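Local structure of putative sugar binding protein (Bacteroides vulgatus ATCC 8482, 3KEZ) at residues N331-R336 with V393-R398; E237-A242 with V316-P321; G42-Y47 with T131-Y136; A340-A345 with L385-K390. The protein probably binds sugars or other nutrients at the outer membrane as a member of the SusD family, and carries a bound calcium ion. One frame throughout, in Å; residues are numbered along the deposited sequence.

Interaction 1: N331-R336 with V393-R398. With CA (calcium ion), chain C.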
# COMPACT_ATOMS: atom_id res chain seq x y z
N ASN A 331 -4.46 6.41 -12.63
CA ASN A 331 -4.58 6.62 -11.20
C ASN A 331 -4.17 5.36 -10.47
O ASN A 331 -4.19 4.27 -11.04
CB ASN A 331 -6.03 7.00 -10.82
CG ASN A 331 -6.46 8.39 -11.38
OD1 ASN A 331 -5.65 9.10 -11.96
ND2 ASN A 331 -7.74 8.77 -11.16
N ILE A 332 -3.79 5.54 -9.21
CA ILE A 332 -3.39 4.47 -8.31
C ILE A 332 -4.49 4.19 -7.29
O ILE A 332 -4.83 5.05 -6.49
CB ILE A 332 -2.09 4.84 -7.56
CG1 ILE A 332 -1.09 5.50 -8.52
CG2 ILE A 332 -1.55 3.58 -6.83
CD1 ILE A 332 -0.48 4.57 -9.63
N PRO A 333 -5.11 3.00 -7.34
CA PRO A 333 -6.14 2.63 -6.37
C PRO A 333 -5.52 2.16 -5.05
O PRO A 333 -5.59 0.98 -4.72
CB PRO A 333 -6.89 1.51 -7.09
CG PRO A 333 -5.82 0.80 -7.85
CD PRO A 333 -4.84 1.89 -8.29
N LEU A 334 -4.97 3.11 -4.30
CA LEU A 334 -4.04 2.81 -3.23
C LEU A 334 -4.68 2.09 -2.04
O LEU A 334 -4.07 1.20 -1.47
CB LEU A 334 -3.38 4.12 -2.77
CG LEU A 334 -2.04 3.99 -2.07
CD1 LEU A 334 -1.06 3.24 -2.97
CD2 LEU A 334 -1.58 5.39 -1.77
N ILE A 335 -5.89 2.49 -1.67
CA ILE A 335 -6.73 1.84 -0.64
C ILE A 335 -8.16 1.58 -1.19
O ILE A 335 -8.86 2.49 -1.67
CB ILE A 335 -6.87 2.71 0.66
CG1 ILE A 335 -5.48 3.04 1.24
CG2 ILE A 335 -7.78 1.98 1.72
CD1 ILE A 335 -5.52 4.03 2.41
N ARG A 336 -8.57 0.31 -1.12
CA ARG A 336 -9.83 -0.17 -1.65
C ARG A 336 -10.71 -0.84 -0.59
O ARG A 336 -10.18 -1.53 0.29
CB ARG A 336 -9.55 -1.22 -2.75
CG ARG A 336 -8.88 -0.66 -3.98
CD ARG A 336 -9.18 -1.51 -5.21
NE ARG A 336 -8.46 -2.78 -5.21
CZ ARG A 336 -8.98 -4.01 -5.30
NH1 ARG A 336 -10.28 -4.22 -5.33
NH2 ARG A 336 -8.16 -5.06 -5.34
N VAL A 393 -2.98 -8.38 -6.00
CA VAL A 393 -1.85 -8.46 -6.91
C VAL A 393 -1.61 -7.10 -7.63
O VAL A 393 -2.56 -6.44 -8.12
CB VAL A 393 -1.99 -9.65 -7.88
CG1 VAL A 393 -3.21 -9.50 -8.80
CG2 VAL A 393 -0.69 -9.87 -8.64
N ALA A 394 -0.34 -6.66 -7.57
CA ALA A 394 0.17 -5.39 -8.20
C ALA A 394 -0.23 -4.11 -7.43
O ALA A 394 -0.03 -2.99 -7.93
CB ALA A 394 -0.22 -5.29 -9.70
N GLU A 395 -0.76 -4.29 -6.21
CA GLU A 395 -1.14 -3.17 -5.33
C GLU A 395 -0.24 -3.10 -4.08
O GLU A 395 -0.50 -2.31 -3.20
CB GLU A 395 -2.62 -3.23 -4.93
CG GLU A 395 -3.62 -3.14 -6.10
CD GLU A 395 -5.04 -3.47 -5.71
OE1 GLU A 395 -5.69 -2.66 -5.00
OE2 GLU A 395 -5.54 -4.51 -6.15
N GLY A 396 0.83 -3.89 -4.05
CA GLY A 396 1.91 -3.66 -3.10
C GLY A 396 1.86 -4.36 -1.76
O GLY A 396 2.56 -3.93 -0.80
N HIS A 397 1.12 -5.47 -1.69
CA HIS A 397 0.89 -6.20 -0.43
C HIS A 397 1.66 -7.53 -0.22
O HIS A 397 1.99 -7.87 0.93
CB HIS A 397 -0.58 -6.51 -0.32
CG HIS A 397 -1.42 -5.30 -0.10
ND1 HIS A 397 -1.93 -4.96 1.14
CD2 HIS A 397 -1.79 -4.31 -0.95
CE1 HIS A 397 -2.60 -3.82 1.03
NE2 HIS A 397 -2.54 -3.41 -0.22
N ARG A 398 1.87 -8.30 -1.28
CA ARG A 398 2.15 -9.74 -1.07
C ARG A 398 3.35 -10.05 -0.16
O ARG A 398 3.20 -10.85 0.75
CB ARG A 398 2.30 -10.48 -2.41
CG ARG A 398 2.62 -11.97 -2.33
CD ARG A 398 1.54 -12.82 -1.68
NE ARG A 398 1.97 -14.22 -1.62
CZ ARG A 398 1.34 -15.17 -0.93
NH1 ARG A 398 0.22 -14.93 -0.23
NH2 ARG A 398 1.85 -16.39 -0.93
CA CA C . -5.52 9.50 -14.44
O HOH W 1 -4.81 -1.47 -2.60
O HOH W 2 -7.65 10.98 -14.21
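At its edge the flat guanidinium of Arg336 meets the carboxylate of Glu395, the two planes turned 33° from each other, in the buried core of this SusD-family fold. Arg336 sits at the N-cap of helix 337-350, just after an inverse gamma turn centred on Pro333 and a classic beta bulge at Leu334 and Ile335 opposite Phe257. The arginine grips side-on. NE lies 2.8 Å from Glu395 OE1 in a nearly straight bond that stays in the guanidinium plane. NH2 is 2.8 Å from Glu395 OE2 and meets its syn lone pair; this oxygen lies off the guanidinium plane, and the bond is more bent, at 150°. A kink at chi3 (-74°) turns the arginine's end to offer these two nitrogens together, whereas Glu395 reaches out extended beyond CG. Neither charge depends on one mate: Lys318 also pairs with OE2, while Glu254 and Glu391 take the arginine's NH1 and NH2. Water 1 sits between the segments, 2.8 Å from Glu395 OE1 and 3.0 Å from Leu334 O. At the far end of the strand segment, Asn331 joins Asn261, Gln322, Glu325 and Asp329 round the calcium ion, its OD1 2.5 Å from the metal.

Interaction 2: E237-A242 with V316-P321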
# COMPACT_ATOMS: atom_id res chain seq x y z
N GLU A 237 -19.49 -8.00 -12.87
CA GLU A 237 -19.60 -7.35 -14.18
C GLU A 237 -18.73 -6.09 -14.38
O GLU A 237 -18.16 -5.89 -15.44
CB GLU A 237 -21.06 -7.00 -14.46
CG GLU A 237 -21.30 -6.56 -15.88
CD GLU A 237 -22.76 -6.43 -16.22
OE1 GLU A 237 -23.59 -7.08 -15.53
OE2 GLU A 237 -23.07 -5.70 -17.19
N GLU A 238 -18.62 -5.26 -13.35
CA GLU A 238 -17.83 -4.03 -13.39
C GLU A 238 -16.33 -4.29 -13.33
O GLU A 238 -15.54 -3.52 -13.90
CB GLU A 238 -18.19 -3.16 -12.19
CG GLU A 238 -19.56 -2.53 -12.29
CD GLU A 238 -20.12 -2.00 -10.97
OE1 GLU A 238 -19.56 -2.26 -9.88
OE2 GLU A 238 -21.17 -1.33 -11.03
N TYR A 239 -15.94 -5.36 -12.65
CA TYR A 239 -14.55 -5.51 -12.20
C TYR A 239 -13.49 -5.34 -13.30
O TYR A 239 -12.51 -4.62 -13.09
CB TYR A 239 -14.35 -6.85 -11.52
CG TYR A 239 -13.10 -6.95 -10.70
CD1 TYR A 239 -11.89 -7.39 -11.25
CD2 TYR A 239 -13.13 -6.67 -9.36
CE1 TYR A 239 -10.75 -7.54 -10.47
CE2 TYR A 239 -12.02 -6.79 -8.58
CZ TYR A 239 -10.81 -7.24 -9.13
OH TYR A 239 -9.73 -7.35 -8.32
N PRO A 240 -13.70 -5.96 -14.47
CA PRO A 240 -12.63 -5.89 -15.48
C PRO A 240 -12.31 -4.46 -15.95
O PRO A 240 -11.18 -4.21 -16.34
CB PRO A 240 -13.19 -6.73 -16.63
CG PRO A 240 -14.17 -7.66 -15.99
CD PRO A 240 -14.79 -6.87 -14.87
N THR A 241 -13.28 -3.53 -15.93
CA THR A 241 -13.04 -2.17 -16.43
C THR A 241 -13.18 -1.04 -15.40
O THR A 241 -12.92 0.12 -15.74
CB THR A 241 -13.96 -1.82 -17.64
OG1 THR A 241 -15.33 -1.83 -17.21
CG2 THR A 241 -13.75 -2.80 -18.80
N ALA A 242 -13.57 -1.38 -14.17
CA ALA A 242 -13.92 -0.37 -13.16
C ALA A 242 -12.68 0.48 -12.81
O ALA A 242 -12.78 1.66 -12.45
CB ALA A 242 -14.47 -1.05 -11.89
N VAL A 316 -0.49 -7.15 -15.09
CA VAL A 316 -1.68 -6.85 -14.31
C VAL A 316 -2.21 -5.50 -14.77
O VAL A 316 -1.63 -4.46 -14.52
CB VAL A 316 -1.39 -6.85 -12.82
CG1 VAL A 316 -2.65 -6.50 -12.01
CG2 VAL A 316 -0.83 -8.24 -12.41
N ASN A 317 -3.35 -5.54 -15.45
CA ASN A 317 -3.92 -4.37 -16.11
C ASN A 317 -4.87 -3.61 -15.19
O ASN A 317 -6.03 -3.31 -15.56
CB ASN A 317 -4.66 -4.83 -17.39
CG ASN A 317 -4.91 -3.69 -18.36
OD1 ASN A 317 -4.06 -2.82 -18.50
ND2 ASN A 317 -6.07 -3.69 -19.02
N LYS A 318 -4.40 -3.28 -14.00
CA LYS A 318 -5.21 -2.52 -13.03
C LYS A 318 -5.05 -1.02 -13.16
O LYS A 318 -5.88 -0.26 -12.69
CB LYS A 318 -4.85 -2.92 -11.59
CG LYS A 318 -5.23 -4.35 -11.27
CD LYS A 318 -4.85 -4.78 -9.85
CE LYS A 318 -5.61 -6.02 -9.41
NZ LYS A 318 -5.30 -6.45 -7.98
N TYR A 319 -3.94 -0.61 -13.75
CA TYR A 319 -3.65 0.80 -13.95
C TYR A 319 -4.16 1.21 -15.32
O TYR A 319 -3.41 1.33 -16.29
CB TYR A 319 -2.16 1.01 -13.76
CG TYR A 319 -1.80 0.60 -12.36
CD1 TYR A 319 -2.04 1.45 -11.27
CD2 TYR A 319 -1.29 -0.68 -12.09
CE1 TYR A 319 -1.76 1.04 -9.96
CE2 TYR A 319 -1.02 -1.09 -10.77
CZ TYR A 319 -1.24 -0.23 -9.72
OH TYR A 319 -0.93 -0.66 -8.45
N GLN A 320 -5.47 1.40 -15.38
CA GLN A 320 -6.17 1.68 -16.64
C GLN A 320 -6.30 3.19 -16.73
O GLN A 320 -6.74 3.84 -15.80
CB GLN A 320 -7.54 0.97 -16.68
CG GLN A 320 -7.39 -0.57 -16.62
CD GLN A 320 -8.68 -1.34 -16.57
OE1 GLN A 320 -9.75 -0.74 -16.70
NE2 GLN A 320 -8.60 -2.68 -16.39
N PRO A 321 -5.86 3.76 -17.84
CA PRO A 321 -6.00 5.21 -17.93
C PRO A 321 -7.48 5.62 -17.96
O PRO A 321 -8.34 4.84 -18.42
CB PRO A 321 -5.34 5.53 -19.27
CG PRO A 321 -5.53 4.28 -20.09
CD PRO A 321 -5.44 3.15 -19.11
O HOH W 3 -6.96 -8.72 -8.68
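Gln320 reaches across to the short helical turn 239-242 and makes the direct hydrogen bond of this contact: its NE2 donates to Pro240 O over 3.0 Å, almost straight at 176°, with the acceptor in the plane of the side-chain amide. The same nitrogen gives a second bond to Asn317 O at 2.8 Å, closing a small loop within 316-321, where Asn317 and Tyr319 each centre an inverse gamma turn. Because the glutamine chain runs extended beyond CG, its amide arrives between the two carbonyls and serves both. OE1 also lies on the side of the helical turn, 3.4 Å from Thr241 O; both are acceptors, so no bond forms.

Water-mediated contact comes next. Water 3 donates to Tyr239 OH at 3.1 Å and accepts from Lys318 NZ at 2.9 Å. Each group's strongest partner lies beyond the two segments, Glu391 for the tyrosine and Val393 O for the lysine, which also bonds to Glu391 O and makes a salt bridge to Glu395.

Van der Waals contact is slight, with Tyr239 OH 4.5 Å from Lys318 CE, and Trp243 lies against both side chains.

A leucine in place of Gln320 would probably leave Pro240 O and Asn317 O without their shared donor, and the loop without its direct hydrogen bond to the helical turn. The Gln320 side chain is about 9 Å from the bound calcium ion. With both NE2 hydrogens given to carbonyls, the amide's flip is probably fixed, and the two segments are joined by one direct hydrogen bond and one water bridge rather than by apolar burial.

Interaction 3: G42-Y47 with T131-Y136. With EDO (1,2-ethanediol), chain E; EDO (1,2-ethanediol), chain G.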
# COMPACT_ATOMS: atom_id res chain seq x y z
N GLY A 42 4.57 4.74 -7.96
CA GLY A 42 5.51 3.72 -8.42
C GLY A 42 6.18 2.93 -7.32
O GLY A 42 5.63 1.94 -6.81
N ARG A 43 7.34 3.41 -6.91
CA ARG A 43 8.24 2.62 -6.06
C ARG A 43 7.63 2.13 -4.78
O ARG A 43 7.91 0.99 -4.39
CB ARG A 43 9.53 3.40 -5.77
CG ARG A 43 10.39 3.51 -7.01
CD ARG A 43 11.69 4.25 -6.74
NE ARG A 43 12.51 4.33 -7.94
CZ ARG A 43 13.60 5.07 -8.06
NH1 ARG A 43 14.01 5.79 -7.04
NH2 ARG A 43 14.27 5.10 -9.20
N LEU A 44 6.79 2.96 -4.13
CA LEU A 44 6.16 2.55 -2.87
C LEU A 44 5.07 1.51 -3.09
O LEU A 44 4.79 0.70 -2.19
CB LEU A 44 5.64 3.75 -2.04
CG LEU A 44 6.76 4.73 -1.62
CD1 LEU A 44 6.13 5.92 -0.94
CD2 LEU A 44 7.78 4.07 -0.67
N VAL A 45 4.54 1.44 -4.30
CA VAL A 45 3.55 0.45 -4.60
C VAL A 45 4.19 -0.86 -4.98
O VAL A 45 3.87 -1.89 -4.41
CB VAL A 45 2.53 0.94 -5.65
CG1 VAL A 45 1.40 -0.08 -5.82
CG2 VAL A 45 1.95 2.31 -5.18
N TYR A 46 5.09 -0.86 -5.96
CA TYR A 46 5.55 -2.13 -6.47
C TYR A 46 6.44 -2.91 -5.52
O TYR A 46 6.61 -4.11 -5.71
CB TYR A 46 6.18 -2.02 -7.85
CG TYR A 46 7.53 -1.31 -8.01
CD1 TYR A 46 8.67 -1.82 -7.46
CD2 TYR A 46 7.64 -0.21 -8.81
CE1 TYR A 46 9.90 -1.19 -7.66
CE2 TYR A 46 8.86 0.44 -9.01
CZ TYR A 46 9.99 -0.08 -8.46
OH TYR A 46 11.21 0.53 -8.68
N TYR A 47 7.04 -2.24 -4.55
CA TYR A 47 8.03 -2.89 -3.64
C TYR A 47 7.51 -4.23 -3.11
O TYR A 47 8.14 -5.28 -3.27
CB TYR A 47 8.40 -1.95 -2.49
CG TYR A 47 9.47 -2.49 -1.56
CD1 TYR A 47 10.80 -2.46 -1.91
CD2 TYR A 47 9.14 -3.05 -0.32
CE1 TYR A 47 11.78 -2.97 -1.06
CE2 TYR A 47 10.10 -3.56 0.52
CZ TYR A 47 11.42 -3.49 0.18
OH TYR A 47 12.37 -3.96 1.05
N THR A 131 8.57 2.15 8.20
CA THR A 131 8.82 1.11 9.19
C THR A 131 8.81 -0.28 8.57
O THR A 131 9.66 -1.10 8.87
CB THR A 131 7.80 1.24 10.35
OG1 THR A 131 7.93 2.54 10.95
CG2 THR A 131 8.02 0.15 11.43
N ARG A 132 7.89 -0.54 7.66
CA ARG A 132 7.86 -1.86 7.00
C ARG A 132 8.95 -2.07 5.94
O ARG A 132 9.40 -3.21 5.71
CB ARG A 132 6.47 -2.22 6.48
CG ARG A 132 5.90 -1.39 5.41
CD ARG A 132 4.46 -1.82 5.16
NE ARG A 132 3.87 -1.00 4.12
CZ ARG A 132 2.81 -1.31 3.38
NH1 ARG A 132 2.17 -2.46 3.52
NH2 ARG A 132 2.41 -0.45 2.45
N ILE A 133 9.40 -0.97 5.35
CA ILE A 133 10.48 -1.02 4.34
C ILE A 133 11.85 -1.23 4.99
O ILE A 133 12.63 -2.04 4.48
CB ILE A 133 10.49 0.23 3.40
CG1 ILE A 133 9.27 0.25 2.49
CG2 ILE A 133 11.81 0.32 2.51
CD1 ILE A 133 9.02 1.64 1.82
N PHE A 134 12.11 -0.54 6.10
CA PHE A 134 13.46 -0.47 6.68
C PHE A 134 13.65 -1.23 8.01
O PHE A 134 14.78 -1.30 8.49
CB PHE A 134 13.91 0.99 6.86
CG PHE A 134 14.10 1.74 5.54
CD1 PHE A 134 15.24 1.57 4.78
CD2 PHE A 134 13.11 2.60 5.07
CE1 PHE A 134 15.39 2.22 3.56
CE2 PHE A 134 13.27 3.30 3.86
CZ PHE A 134 14.38 3.10 3.10
N GLY A 135 12.57 -1.77 8.56
CA GLY A 135 12.59 -2.52 9.83
C GLY A 135 11.91 -3.87 9.75
O GLY A 135 10.91 -4.04 9.04
N TYR A 136 12.45 -4.85 10.47
CA TYR A 136 11.83 -6.17 10.55
C TYR A 136 10.37 -6.09 11.04
O TYR A 136 10.02 -5.23 11.84
CB TYR A 136 12.66 -7.10 11.45
CG TYR A 136 13.93 -7.51 10.81
CD1 TYR A 136 13.93 -8.22 9.63
CD2 TYR A 136 15.14 -7.21 11.38
CE1 TYR A 136 15.13 -8.61 9.02
CE2 TYR A 136 16.32 -7.59 10.78
CZ TYR A 136 16.31 -8.28 9.60
OH TYR A 136 17.50 -8.66 9.01
C1 EDO E . 17.25 -4.32 12.40
O1 EDO E . 17.17 -4.04 13.81
C2 EDO E . 16.14 -3.67 11.57
O2 EDO E . 14.78 -3.87 12.03
C1 EDO G . 17.34 8.24 -8.73
O1 EDO G . 16.56 7.64 -7.69
C2 EDO G . 17.42 7.29 -9.91
O2 EDO G . 17.44 5.92 -9.43
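Near-trans chi1 (-176°) swings the ring of Tyr47 out from helix 43-50 toward Ile133 on the last turn of helix 109-134. Leu44, one turn earlier, carries CG beside its own backbone N, and its chi2 of 175° sets CD1 anti to CA and leaves CD2, the other branch, facing the end of Ile133. There the two methyl ends touch, Leu44 CD2 lying 3.7 Å from Ile133 CD1, with the side chains crossing at about a right angle. The tyrosine ring meets the same isoleucine lower down its chain, its CD2 standing 4.3 Å from Ile133 CG1 in an oblique approach. Ile133 thus nests between an aliphatic and an aromatic neighbour. Although Tyr47 OH comes within 3.9 Å of Ile133 O, its hydrogen bond goes to Ile438 O, which ties the buried hydroxyl to a later part of the chain. Met399 and Tyr400 of helix 398-403 also press on the Tyr47 ring, and Tyr400 touches Ile133 as well. The result is an apolar helix-to-helix junction, joining the start of one helix to the C-terminal end of another within the starch-binding-associated part of the helix-rich SusD fold, a family grouped in the TPR clan.

Interaction 4: A340-A345 with L385-K390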
# COMPACT_ATOMS: atom_id res chain seq x y z
N ALA A 340 -10.65 -3.70 3.12
CA ALA A 340 -11.35 -3.73 4.40
C ALA A 340 -12.02 -5.08 4.59
O ALA A 340 -11.92 -5.64 5.68
CB ALA A 340 -12.34 -2.59 4.62
N TYR A 341 -12.65 -5.63 3.54
CA TYR A 341 -13.28 -6.96 3.66
C TYR A 341 -12.26 -8.04 4.03
O TYR A 341 -12.51 -8.85 4.90
CB TYR A 341 -14.02 -7.35 2.38
CG TYR A 341 -15.43 -6.84 2.32
CD1 TYR A 341 -15.69 -5.52 1.97
CD2 TYR A 341 -16.50 -7.68 2.57
CE1 TYR A 341 -16.99 -5.03 1.95
CE2 TYR A 341 -17.79 -7.23 2.52
CZ TYR A 341 -18.04 -5.89 2.22
OH TYR A 341 -19.33 -5.42 2.16
N LEU A 342 -11.12 -8.06 3.33
CA LEU A 342 -10.06 -9.04 3.59
C LEU A 342 -9.41 -8.87 4.95
O LEU A 342 -9.03 -9.87 5.61
CB LEU A 342 -9.01 -9.01 2.48
CG LEU A 342 -9.50 -9.41 1.08
CD1 LEU A 342 -8.66 -8.72 -0.00
CD2 LEU A 342 -9.51 -10.99 0.97
N ASN A 343 -9.24 -7.63 5.39
CA ASN A 343 -8.77 -7.37 6.75
C ASN A 343 -9.74 -7.89 7.81
O ASN A 343 -9.31 -8.55 8.74
CB ASN A 343 -8.48 -5.87 6.93
CG ASN A 343 -7.29 -5.41 6.09
OD1 ASN A 343 -6.61 -6.22 5.42
ND2 ASN A 343 -7.03 -4.08 6.11
N ALA A 344 -11.05 -7.65 7.64
CA ALA A 344 -12.06 -8.17 8.56
C ALA A 344 -12.06 -9.69 8.57
O ALA A 344 -12.14 -10.29 9.63
CB ALA A 344 -13.46 -7.63 8.23
N ALA A 345 -11.88 -10.31 7.40
CA ALA A 345 -11.85 -11.76 7.30
C ALA A 345 -10.68 -12.35 8.06
O ALA A 345 -10.85 -13.28 8.85
CB ALA A 345 -11.82 -12.21 5.85
N LEU A 385 -5.28 -15.39 3.21
CA LEU A 385 -4.15 -14.85 2.44
C LEU A 385 -4.11 -15.31 0.96
O LEU A 385 -3.71 -14.56 0.07
CB LEU A 385 -2.85 -15.18 3.15
CG LEU A 385 -2.61 -14.56 4.54
CD1 LEU A 385 -1.28 -14.98 5.12
CD2 LEU A 385 -2.78 -13.01 4.53
N ASP A 386 -4.55 -16.54 0.70
CA ASP A 386 -4.72 -17.01 -0.66
C ASP A 386 -5.79 -16.28 -1.46
O ASP A 386 -5.59 -16.04 -2.63
CB ASP A 386 -4.95 -18.51 -0.71
CG ASP A 386 -3.64 -19.29 -0.57
OD1 ASP A 386 -2.55 -18.66 -0.56
OD2 ASP A 386 -3.72 -20.51 -0.39
N GLU A 387 -6.91 -15.90 -0.83
CA GLU A 387 -7.83 -14.97 -1.45
C GLU A 387 -7.22 -13.55 -1.61
O GLU A 387 -7.32 -12.93 -2.68
CB GLU A 387 -9.14 -14.90 -0.69
CG GLU A 387 -10.30 -14.22 -1.45
CD GLU A 387 -10.70 -14.94 -2.72
OE1 GLU A 387 -10.53 -16.18 -2.80
OE2 GLU A 387 -11.21 -14.27 -3.63
N ARG A 388 -6.59 -13.05 -0.56
CA ARG A 388 -6.01 -11.70 -0.57
C ARG A 388 -4.99 -11.52 -1.73
O ARG A 388 -4.97 -10.50 -2.40
CB ARG A 388 -5.35 -11.41 0.78
CG ARG A 388 -4.82 -10.00 1.01
CD ARG A 388 -3.88 -9.94 2.22
NE ARG A 388 -3.50 -8.57 2.52
CZ ARG A 388 -4.32 -7.67 3.10
NH1 ARG A 388 -5.56 -7.97 3.47
NH2 ARG A 388 -3.89 -6.43 3.28
N ARG A 389 -4.12 -12.50 -1.93
CA ARG A 389 -3.12 -12.38 -2.98
C ARG A 389 -3.74 -12.29 -4.40
O ARG A 389 -3.20 -11.61 -5.27
CB ARG A 389 -2.09 -13.52 -2.89
CG ARG A 389 -2.61 -14.85 -3.39
CD ARG A 389 -1.90 -16.01 -2.76
NE ARG A 389 -0.66 -16.23 -3.45
CZ ARG A 389 0.07 -17.34 -3.38
NH1 ARG A 389 -0.32 -18.37 -2.63
NH2 ARG A 389 1.19 -17.42 -4.07
N LYS A 390 -4.87 -12.96 -4.61
CA LYS A 390 -5.58 -12.85 -5.88
C LYS A 390 -6.17 -11.49 -6.01
O LYS A 390 -6.04 -10.86 -7.07
CB LYS A 390 -6.66 -13.92 -6.04
CG LYS A 390 -6.12 -15.37 -5.99
CD LYS A 390 -7.29 -16.40 -6.07
CE LYS A 390 -6.78 -17.79 -5.81
NZ LYS A 390 -7.90 -18.70 -5.54
O HOH W 4 -6.21 -10.39 4.77
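Leu342 lays its two methyls over the backbone of Arg388: CD2 is 3.9 Å from Arg388 CA and CD1 4.0 Å from the same atom, while CD2 also touches Glu387 CG at 4.1 Å. This is where helix 337-350 packs against helix 381-392, running nearly antiparallel at 168° with local axes 10.3 Å apart. The Arg388 chain, extended from CG to NE, crosses the leucine at a slant until NH1 passes 3.7 Å from Leu342 CB. Beyond that point NH1 gives a hydrogen bond of 2.8 Å to Asn343 OD1, bent to 149°. It approaches nearly along the C=O axis, and the amide and guanidinium planes lie only 18° apart. Water 4 donates to Leu342 O and takes a weak bond from the same NH1. The other nitrogens of the arginine form salt bridges, NE to Asp401 and NH2 to Glu339, whose OE2 also accepts from Asn343 ND2; that amide nitrogen reaches Ser203 too. A methionine in place of Arg388 would probably leave Asn343 OD1 without its donor and Asp401 and Glu339 short of a positive partner. Buried between helices, the guanidinium is spread over an amide and two carboxylates, so its charge is probably well balanced there, and the asparagine amide is probably held in one flip, with a donor at OD1 and acceptors at ND2.

Overall arrangement
Interactions 1, 3 and 4 are buried, whereas interaction 2 lies nearer the surface, about 18 Å between its centre and that of the chain, and is only partly covered. Interaction 3 is apolar; the others rely on polar bonds, ionic in 1, amide-to-carbonyl in 2, and in 4 a mix of leucine packing and an arginine-to-asparagine bond. Interactions 1 and 4 share neighbouring elements, since strand 332-336 runs directly into helix 337-350 and helix 381-392 into the loop 393-398; 4 is nested inside the loop that 1 closes. Lys318 links 2 to 1 through its salt bridge with Glu395, while Val45 of 42-47 packs on Leu334 and Tyr319, bringing interaction 3 against both.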